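Local coordinates for protein racemase (Pseudovibrio sp. JE062, PDB 3MKC) that belongs to the enolase superfamily, pairing a capping N-terminal domain of the mandelate racemase and muconate lactonizing enzyme type with a TIM-barrel-like C-terminal domain, at residues N70-A75 against S108-A113; I76-L79 against N84-W87. One frame throughout, in Å; residues are numbered along the deposited sequence.

In the fold
Interactions 1 and 2 both tie the long loop between helices 52-59 and 83-93 to helices of the N-terminal domain, and their centres lie about 8 Å apart. Along the chain, interaction 2 is nested inside the loop that interaction 1 closes. Interaction 1 is the buried one: residues 70-75 meet helix 102-122 through two aliphatic isoleucine side chains and a threonine methyl. Interaction 2, only partly buried, sets residues 76-79 on helix 83-93 and adds a charged arginine at its outer edge. The two join where Ala75 CB packs 3.9 Å from Ile86 CG2 and where Asp111 OD1 lies 3.4 Å from Trp87 CD1, so the two helices and the loop share one packed region.

Interaction 1: residues N70-A75 against S108-A113; sequences NITEKA and SGIDMA
Ile71 and Ile110 make a small, buried, wholly apolar contact that pins the loop between helices 52-59 and 83-93 onto the long helix 102-122 of the N-terminal domain. The two side chains reach for each other tip to tip, Ile71 CG1 meeting the terminal methyl CD1 of Ile110 at 3.5 Å, which is tight for two carbons. Ile110 supplies most of the reach: its outer chain is extended (chi2 175°), carrying CD1 out from the helix toward the loop. Beside this pair, Thr72 brings its methyl, not its hydroxyl, to the same atom, with CG2 lying 4.3 Å from Ile110 CD1. Threonine suits the place because its two branches face different tasks. While CG2 joins the apolar cluster, OG1 turns back to Asn70 OD1 in a hydrogen bond of 2.7 Å. Asn70 OD1 also accepts from the backbone N of Thr72 at 2.9 Å, forming an Asx turn. The two donors approach from opposite faces of the amide plane, each tilted 28° from it, so the oxygen is gripped from both sides. The other end of the amide is held too, since ND2 of Asn70 bonds to the carbonyls of Ala59 and Ile61. This fixes the start of the turn that presents Ile71 and Thr72. Phe17 of strand 12-22 touches both Thr72 and Ile110, Val34 of strand 29-38 also packs on Ile110, and Met90 of helix 83-93 lies against Ile71. Here, then, an Asx turn shapes the loop, and the Ile71 and Thr72 side chains it carries join the hydrophobic core between sheet and helices, as befits the alpha+beta N-terminal domain of the enolase superfamily.

Interaction 2: residues I76-L79 against N84-W87; sequences IGRL and NAIW
Arg78 lays its side chain against the first part of helix 83-93, meeting Ile86 with its aliphatic root and Ala85 with its charged end. Arg78 CB packs 3.8 Å from Ile86 CD1, and the same methyl comes within 3.5 Å of the backbone O of Leu79. Ile86 therefore fills the angle between two successive loop residues, a place that suits isoleucine because its long CG1-CD1 branch reaches the loop backbone. Farther out, Arg78 NH2 lies 3.7 Å from Ala85 CB, while Ile86 CG1 sits over one face of the guanidinium. The arginine gets there by folding: it bends at both chi2 (-63°) and chi3 (-64°), which curls its end round beside the helix. A small residue such as Ala85 leaves room for that end to lie close.

What positions the group is partly polar, for NH2 of Arg78 forms a salt bridge with Glu82 OE1, just ahead of helix 83-93. On the loop side, Gly77 and Arg78 share backbone hydrogen bonds with Ile12, at the start of strand 12-22. Glycine suits position 77 because, at its phi of 94°, a side chain would jam against the carbonyl O of Ile76. Ile86 reaches deeper, touching Leu114 of helix 102-122. The contact thus grades from apolar inside to ionic at its rim, where an arginine can pack its CB and one guanidinium face on the helix while its charge is paired with Glu82.

Interaction 1: residues N70-A75 against S108-A113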
loop_
_atom_site.group_PDB
_atom_site.type_symbol
_atom_site.label_atom_id
_atom_site.label_comp_id
_atom_site.label_asym_id
_atom_site.label_seq_id
_atom_site.Cartn_x
_atom_site.Cartn_y
_atom_site.Cartn_z
ATOM N N ASN A 70 -20.806 6.144 13.906
ATOM C CA ASN A 70 -20.722 5.511 12.604
ATOM C C ASN A 70 -19.614 6.310 11.901
ATOM O O ASN A 70 -19.573 7.534 12.009
ATOM C CB ASN A 70 -22.052 5.646 11.856
ATOM C CG ASN A 70 -21.973 5.118 10.445
ATOM O OD1 ASN A 70 -21.432 5.777 9.558
ATOM N ND2 ASN A 70 -22.491 3.911 10.232
ATOM N N ILE A 71 -18.721 5.620 11.195
ATOM C CA ILE A 71 -17.586 6.270 10.535
ATOM C C ILE A 71 -17.943 7.374 9.536
ATOM O O ILE A 71 -17.296 8.425 9.503
ATOM C CB ILE A 71 -16.681 5.215 9.830
ATOM C CG1 ILE A 71 -15.486 5.889 9.143
ATOM C CG2 ILE A 71 -17.478 4.450 8.799
ATOM C CD1 ILE A 71 -14.531 6.548 10.086
ATOM N N THR A 72 -18.974 7.147 8.733
ATOM C CA THR A 72 -19.362 8.129 7.725
ATOM C C THR A 72 -20.054 9.364 8.281
ATOM O O THR A 72 -20.023 10.423 7.666
ATOM C CB THR A 72 -20.308 7.510 6.697
ATOM O OG1 THR A 72 -21.588 7.297 7.306
ATOM C CG2 THR A 72 -19.769 6.181 6.212
ATOM N N GLU A 73 -20.671 9.231 9.449
ATOM C CA GLU A 73 -21.409 10.333 10.048
ATOM C C GLU A 73 -20.671 11.664 10.117
ATOM O O GLU A 73 -21.227 12.706 9.764
ATOM C CB GLU A 73 -21.888 9.938 11.443
ATOM C CG GLU A 73 -22.955 10.854 12.010
ATOM C CD GLU A 73 -23.418 10.420 13.392
ATOM O OE1 GLU A 73 -23.851 9.257 13.537
ATOM O OE2 GLU A 73 -23.343 11.246 14.328
ATOM N N LYS A 74 -19.419 11.644 10.557
ATOM C CA LYS A 74 -18.669 12.887 10.675
ATOM C C LYS A 74 -18.125 13.458 9.368
ATOM O O LYS A 74 -17.521 14.529 9.367
ATOM C CB LYS A 74 -17.534 12.707 11.686
ATOM C CG LYS A 74 -18.022 12.413 13.093
ATOM C CD LYS A 74 -18.796 13.594 13.679
ATOM C CE LYS A 74 -19.399 13.225 15.027
ATOM N NZ LYS A 74 -20.062 14.377 15.692
ATOM N N ALA A 75 -18.349 12.751 8.264
ATOM C CA ALA A 75 -17.895 13.189 6.949
ATOM C C ALA A 75 -19.056 13.798 6.161
ATOM O O ALA A 75 -18.885 14.782 5.447
ATOM C CB ALA A 75 -17.310 12.013 6.181
ATOM N N SER A 108 -9.431 4.518 6.211
ATOM C CA SER A 108 -8.478 4.616 5.107
ATOM C C SER A 108 -9.169 4.746 3.745
ATOM O O SER A 108 -8.807 5.601 2.934
ATOM C CB SER A 108 -7.572 3.385 5.100
ATOM O OG SER A 108 -6.828 3.289 6.309
ATOM N N GLY A 109 -10.153 3.889 3.496
ATOM C CA GLY A 109 -10.865 3.944 2.227
ATOM C C GLY A 109 -11.550 5.279 2.009
ATOM O O GLY A 109 -11.575 5.805 0.895
ATOM N N ILE A 110 -12.130 5.832 3.067
ATOM C CA ILE A 110 -12.798 7.116 2.946
ATOM C C ILE A 110 -11.767 8.214 2.671
ATOM O O ILE A 110 -11.994 9.080 1.835
ATOM C CB ILE A 110 -13.603 7.461 4.230
ATOM C CG1 ILE A 110 -14.703 6.414 4.447
ATOM C CG2 ILE A 110 -14.219 8.846 4.105
ATOM C CD1 ILE A 110 -15.484 6.590 5.741
ATOM N N ASP A 111 -10.628 8.172 3.361
ATOM C CA ASP A 111 -9.602 9.191 3.154
ATOM C C ASP A 111 -9.142 9.216 1.699
ATOM O O ASP A 111 -9.022 10.276 1.090
ATOM C CB ASP A 111 -8.394 8.930 4.051
ATOM C CG ASP A 111 -7.310 9.977 3.881
ATOM O OD1 ASP A 111 -7.517 11.134 4.315
ATOM O OD2 ASP A 111 -6.251 9.642 3.306
HETATM N N MSE A 112 -8.885 8.034 1.155
HETATM C CA MSE A 112 -8.442 7.895 -0.225
HETATM C C MSE A 112 -9.480 8.480 -1.175
HETATM O O MSE A 112 -9.142 9.178 -2.133
HETATM C CB MSE A 112 -8.234 6.418 -0.544
HETATM C CG MSE A 112 -7.539 6.153 -1.862
HETATM SE SE MSE A 112 -7.262 4.266 -2.127
HETATM C CE MSE A 112 -6.937 3.817 -0.266
ATOM N N ALA A 113 -10.748 8.194 -0.904
ATOM C CA ALA A 113 -11.831 8.683 -1.754
ATOM C C ALA A 113 -11.977 10.204 -1.718
ATOM O O ALA A 113 -12.474 10.808 -2.670
ATOM C CB ALA A 113 -13.141 8.023 -1.353
#

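Interaction 2: residues I76-L79 against N84-W87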
loop_
_atom_site.group_PDB
_atom_site.type_symbol
_atom_site.label_atom_id
_atom_site.label_comp_id
_atom_site.label_asym_id
_atom_site.label_seq_id
_atom_site.Cartn_x
_atom_site.Cartn_y
_atom_site.Cartn_z
ATOM N N ILE A 76 -20.238 13.204 6.298
ATOM C CA ILE A 76 -21.425 13.696 5.606
ATOM C C ILE A 76 -21.650 15.178 5.902
ATOM O O ILE A 76 -21.639 15.602 7.061
ATOM C CB ILE A 76 -22.690 12.923 6.040
ATOM C CG1 ILE A 76 -22.486 11.424 5.833
ATOM C CG2 ILE A 76 -23.902 13.426 5.253
ATOM C CD1 ILE A 76 -22.235 11.029 4.407
ATOM N N GLY A 77 -21.849 15.963 4.851
ATOM C CA GLY A 77 -22.080 17.385 5.025
ATOM C C GLY A 77 -20.837 18.250 4.927
ATOM O O GLY A 77 -20.937 19.451 4.676
ATOM N N ARG A 78 -19.667 17.645 5.108
ATOM C CA ARG A 78 -18.407 18.384 5.062
ATOM C C ARG A 78 -17.916 18.633 3.640
ATOM O O ARG A 78 -18.276 17.911 2.708
ATOM C CB ARG A 78 -17.320 17.624 5.843
ATOM C CG ARG A 78 -17.624 17.397 7.330
ATOM C CD ARG A 78 -17.723 18.713 8.082
ATOM N NE ARG A 78 -16.461 19.450 8.088
ATOM C CZ ARG A 78 -15.440 19.177 8.895
ATOM N NH1 ARG A 78 -15.531 18.181 9.769
ATOM N NH2 ARG A 78 -14.325 19.902 8.833
ATOM N N LEU A 79 -17.098 19.671 3.478
ATOM C CA LEU A 79 -16.531 19.998 2.175
ATOM C C LEU A 79 -15.319 19.083 2.004
ATOM O O LEU A 79 -14.412 19.090 2.837
ATOM C CB LEU A 79 -16.113 21.471 2.142
ATOM C CG LEU A 79 -17.259 22.457 2.414
ATOM C CD1 LEU A 79 -16.743 23.892 2.433
ATOM C CD2 LEU A 79 -18.329 22.288 1.351
ATOM N N ASN A 84 -7.847 16.792 5.853
ATOM C CA ASN A 84 -7.153 16.659 7.127
ATOM C C ASN A 84 -8.114 16.780 8.309
ATOM O O ASN A 84 -8.041 16.006 9.267
ATOM C CB ASN A 84 -6.064 17.728 7.227
ATOM C CG ASN A 84 -5.252 17.619 8.499
ATOM O OD1 ASN A 84 -5.419 18.413 9.428
ATOM N ND2 ASN A 84 -4.366 16.632 8.549
ATOM N N ALA A 85 -9.014 17.755 8.233
ATOM C CA ALA A 85 -9.979 17.980 9.303
ATOM C C ALA A 85 -11.014 16.862 9.387
ATOM O O ALA A 85 -11.414 16.463 10.478
ATOM C CB ALA A 85 -10.673 19.325 9.110
ATOM N N ILE A 86 -11.456 16.357 8.240
ATOM C CA ILE A 86 -12.441 15.280 8.233
ATOM C C ILE A 86 -11.804 14.023 8.826
ATOM O O ILE A 86 -12.449 13.264 9.545
ATOM C CB ILE A 86 -12.937 14.996 6.809
ATOM C CG1 ILE A 86 -13.608 16.254 6.251
ATOM C CG2 ILE A 86 -13.916 13.822 6.818
ATOM C CD1 ILE A 86 -13.951 16.176 4.783
ATOM N N TRP A 87 -10.528 13.817 8.524
ATOM C CA TRP A 87 -9.785 12.672 9.044
ATOM C C TRP A 87 -9.862 12.712 10.571
ATOM O O TRP A 87 -10.234 11.725 11.209
ATOM C CB TRP A 87 -8.314 12.761 8.626
ATOM C CG TRP A 87 -7.542 11.468 8.725
ATOM C CD1 TRP A 87 -7.212 10.631 7.694
ATOM C CD2 TRP A 87 -6.984 10.879 9.911
ATOM N NE1 TRP A 87 -6.483 9.561 8.163
ATOM C CE2 TRP A 87 -6.329 9.688 9.520
ATOM C CE3 TRP A 87 -6.975 11.242 11.267
ATOM C CZ2 TRP A 87 -5.668 8.858 10.434
ATOM C CZ3 TRP A 87 -6.316 10.413 12.181
ATOM C CH2 TRP A 87 -5.673 9.236 11.755
#